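CD160 antigen (Homo sapiens, PDB 6NGG) is an immune-cell receptor that binds MHC class I molecules and TNFRSF14 and delivers stimulatory or inhibitory signals regulating cell activation and differentiation. Local coordinates at residues A[13-18]-A[103-108]. The protein carries 1 engineered substitution. Numbering follows the deposited sequence.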
ATOM      1  N   THR A  13      -7.201  17.901  -5.821  1.00 21.02           N
ATOM      2  CA  THR A  13      -8.147  16.838  -6.020  1.00 23.60           C
ATOM      3  C   THR A  13      -7.538  15.418  -5.891  1.00 23.36           C
ATOM      4  O   THR A  13      -8.215  14.380  -5.957  1.00 25.56           O
ATOM      5  CB  THR A  13      -8.835  17.119  -7.368  1.00 27.55           C
ATOM      6  OG1 THR A  13     -10.193  16.684  -7.301  1.00 35.88           O
ATOM      7  CG2 THR A  13      -8.135  16.442  -8.512  1.00 23.45           C
ATOM      8  N   ARG A  14      -6.250  15.381  -5.655  1.00 23.44           N
ATOM      9  CA  ARG A  14      -5.478  14.142  -5.681  1.00 21.69           C
ATOM     10  C   ARG A  14      -5.368  13.546  -4.243  1.00 19.79           C
ATOM     11  O   ARG A  14      -5.090  14.283  -3.281  1.00 20.04           O
ATOM     12  CB  ARG A  14      -4.106  14.506  -6.298  1.00 23.66           C
ATOM     13  CG  ARG A  14      -2.990  13.568  -6.001  1.00 24.88           C
ATOM     14  CD  ARG A  14      -1.743  14.041  -6.720  1.00 26.96           C
ATOM     15  NE  ARG A  14      -0.657  13.200  -6.242  1.00 30.45           N
ATOM     16  CZ  ARG A  14       0.489  12.950  -6.872  1.00 31.10           C
ATOM     17  NH1 ARG A  14       0.772  13.503  -8.086  1.00 28.68           N
ATOM     18  NH2 ARG A  14       1.350  12.141  -6.256  1.00 30.82           N
ATOM     19  N   LEU A  15      -5.513  12.224  -4.143  1.00 17.25           N
ATOM     20  CA  LEU A  15      -5.376  11.463  -2.895  1.00 15.39           C
ATOM     21  C   LEU A  15      -4.324  10.388  -3.092  1.00 15.47           C
ATOM     22  O   LEU A  15      -4.368   9.608  -4.085  1.00 14.42           O
ATOM     23  CB  LEU A  15      -6.667  10.764  -2.594  1.00 16.69           C
ATOM     24  CG  LEU A  15      -6.700   9.902  -1.304  1.00 16.57           C
ATOM     25  CD1 LEU A  15      -6.346  10.652  -0.077  1.00 17.14           C
ATOM     26  CD2 LEU A  15      -8.088   9.295  -1.203  1.00 17.61           C
ATOM     27  N   ASN A  16      -3.354  10.354  -2.201  1.00 15.67           N
ATOM     28  CA  ASN A  16      -2.336   9.319  -2.277  1.00 17.19           C
ATOM     29  C   ASN A  16      -2.501   8.286  -1.154  1.00 15.17           C
ATOM     30  O   ASN A  16      -2.550   8.687   0.026  1.00 14.18           O
ATOM     31  CB  ASN A  16      -0.965   9.992  -2.154  1.00 18.46           C
ATOM     32  CG  ASN A  16      -0.782  11.132  -3.114  1.00 20.31           C
ATOM     33  OD1 ASN A  16      -0.855  10.950  -4.309  1.00 24.34           O
ATOM     34  ND2 ASN A  16      -0.567  12.354  -2.565  1.00 17.26           N
ATOM     35  N   LEU A  17      -2.547   7.007  -1.468  1.00 15.23           N
ATOM     36  CA  LEU A  17      -2.703   5.953  -0.461  1.00 15.27           C
ATOM     37  C   LEU A  17      -1.341   5.303  -0.342  1.00 16.63           C
ATOM     38  O   LEU A  17      -0.749   4.895  -1.359  1.00 17.07           O
ATOM     39  CB  LEU A  17      -3.763   4.945  -0.864  1.00 16.56           C
ATOM     40  CG  LEU A  17      -5.189   5.490  -1.042  1.00 17.37           C
ATOM     41  CD1 LEU A  17      -6.190   4.380  -1.403  1.00 18.20           C
ATOM     42  CD2 LEU A  17      -5.664   6.316   0.132  1.00 14.63           C
ATOM     43  N   ILE A  18      -0.815   5.239   0.870  1.00 16.84           N
ATOM     44  CA  ILE A  18       0.586   4.870   1.127  1.00 16.89           C
ATOM     45  C   ILE A  18       0.713   3.631   2.041  1.00 17.45           C
ATOM     46  O   ILE A  18       0.215   3.585   3.156  1.00 17.32           O
ATOM     47  CB  ILE A  18       1.361   6.062   1.681  1.00 18.88           C
ATOM     48  CG1 ILE A  18       1.134   7.335   0.784  1.00 20.64           C
ATOM     49  CG2 ILE A  18       2.826   5.742   1.870  1.00 17.25           C
ATOM     50  CD1 ILE A  18       1.430   8.659   1.437  1.00 22.75           C
ATOM     51  N   PHE A 103      -8.728   0.174   5.911  1.00 17.37           N
ATOM     52  CA  PHE A 103      -9.227   1.525   6.022  1.00 16.88           C
ATOM     53  C   PHE A 103     -10.195   1.825   4.925  1.00 16.01           C
ATOM     54  O   PHE A 103     -10.272   1.041   3.955  1.00 15.14           O
ATOM     55  CB  PHE A 103      -8.034   2.521   6.034  1.00 16.26           C
ATOM     56  CG  PHE A 103      -7.168   2.466   4.811  1.00 16.50           C
ATOM     57  CD1 PHE A 103      -6.145   1.505   4.700  1.00 17.81           C
ATOM     58  CD2 PHE A 103      -7.362   3.366   3.758  1.00 18.14           C
ATOM     59  CE1 PHE A 103      -5.327   1.497   3.576  1.00 16.72           C
ATOM     60  CE2 PHE A 103      -6.543   3.345   2.637  1.00 16.47           C
ATOM     61  CZ  PHE A 103      -5.511   2.406   2.566  1.00 17.67           C
ATOM     62  N   SER A 104     -10.897   2.954   4.990  1.00 13.89           N
ATOM     63  CA  SER A 104     -11.942   3.180   3.961  1.00 16.55           C
ATOM     64  C   SER A 104     -11.886   4.556   3.450  1.00 17.33           C
ATOM     65  O   SER A 104     -11.533   5.511   4.212  1.00 16.58           O
ATOM     66  CB  SER A 104     -13.373   2.980   4.534  1.00 19.69           C
ATOM     67  OG  SER A 104     -13.447   1.834   5.316  1.00 22.60           O
ATOM     68  N   ILE A 105     -12.250   4.645   2.165  1.00 16.74           N
ATOM     69  CA  ILE A 105     -12.546   5.856   1.486  1.00 18.19           C
ATOM     70  C   ILE A 105     -14.068   5.887   1.281  1.00 20.36           C
ATOM     71  O   ILE A 105     -14.672   4.907   0.777  1.00 15.71           O
ATOM     72  CB  ILE A 105     -11.878   5.939   0.101  1.00 19.92           C
ATOM     73  CG1 ILE A 105     -10.445   6.352   0.176  1.00 20.95           C
ATOM     74  CG2 ILE A 105     -12.467   7.051  -0.748  1.00 20.07           C
ATOM     75  CD1 ILE A 105      -9.612   5.560   1.077  1.00 25.46           C
ATOM     76  N   LEU A 106     -14.679   7.034   1.608  1.00 21.40           N
ATOM     77  CA  LEU A 106     -16.095   7.168   1.314  1.00 23.79           C
ATOM     78  C   LEU A 106     -16.336   8.408   0.454  1.00 27.38           C
ATOM     79  O   LEU A 106     -15.986   9.546   0.850  1.00 25.75           O
ATOM     80  CB  LEU A 106     -16.929   7.204   2.587  1.00 26.22           C
ATOM     81  CG  LEU A 106     -18.429   7.479   2.320  1.00 28.79           C
ATOM     82  CD1 LEU A 106     -19.120   6.262   1.697  1.00 27.63           C
ATOM     83  CD2 LEU A 106     -19.107   7.986   3.587  1.00 29.82           C
ATOM     84  N   PHE A 107     -16.871   8.159  -0.737  1.00 25.46           N
ATOM     85  CA  PHE A 107     -17.399   9.208  -1.588  1.00 26.79           C
ATOM     86  C   PHE A 107     -18.773   9.645  -1.051  1.00 31.94           C
ATOM     87  O   PHE A 107     -19.685   8.850  -0.803  1.00 31.19           O
ATOM     88  CB  PHE A 107     -17.435   8.755  -3.034  1.00 28.83           C
ATOM     89  CG  PHE A 107     -17.699   9.854  -4.015  1.00 27.85           C
ATOM     90  CD1 PHE A 107     -19.017  10.263  -4.268  1.00 33.45           C
ATOM     91  CD2 PHE A 107     -16.665  10.488  -4.705  1.00 29.09           C
ATOM     92  CE1 PHE A 107     -19.296  11.284  -5.203  1.00 31.57           C
ATOM     93  CE2 PHE A 107     -16.939  11.516  -5.652  1.00 29.49           C
ATOM     94  CZ  PHE A 107     -18.251  11.904  -5.899  1.00 28.76           C
ATOM     95  N   THR A 108     -18.910  10.953  -0.872  1.00 35.87           N
ATOM     96  CA  THR A 108     -20.069  11.503  -0.194  1.00 38.09           C
ATOM     97  C   THR A 108     -20.985  12.351  -1.075  1.00 37.50           C
ATOM     98  O   THR A 108     -20.656  12.686  -2.218  1.00 38.93           O
ATOM     99  CB  THR A 108     -19.579  12.270   1.035  1.00 40.84           C
ATOM    100  OG1 THR A 108     -20.651  12.402   1.949  1.00 54.11           O
ATOM    101  CG2 THR A 108     -19.046  13.634   0.656  1.00 40.85           C
TER
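Leu17 pushes its forked end into the hollow between Phe103 and Ile105. Its CD2 branch does most of the touching, lying 4.0 Å from Phe103 CE2 at the edge of the ring, near the ring plane, and 4.1 Å from Ile105 CD1, which it meets tip to tip. Leu17 CB already points at the other sheet, and chi1 at -61°, with CG opposite the carbonyl carbon, carries the fork across until both methyls lie within 4.2 Å of Phe103 CE2. Two residues earlier on the same strand, Leu15 lies alongside Ile105, their side chains running opposite ways, Leu15 CD2 resting 4.0 Å from Ile105 CG1; the CG1–CD1 arm of Ile105 thus has a leucine methyl against each of its two carbons. This is part of the buried interface between the two sheets of an immunoglobulin-like V-type beta sandwich: strands 14-22 and 97-107 belong to different sheets, and the axes of segments 14-18 and 103-107, nearly antiparallel at 165°, come within 11.0 Å, so side chains alone bridge them. Branched aliphatics and a flat ring suit such a buried, apolar layer, where Tyr85 also touches Leu17 and Ile105. Alternation turns Asn16 to the other face, where Arg14 NE meets its OD1 on a lone pair and NH2 from above the carbonyl plane; OD1 also hydrogen-bonds to Thr73 OG1, and ND2 to Ser9.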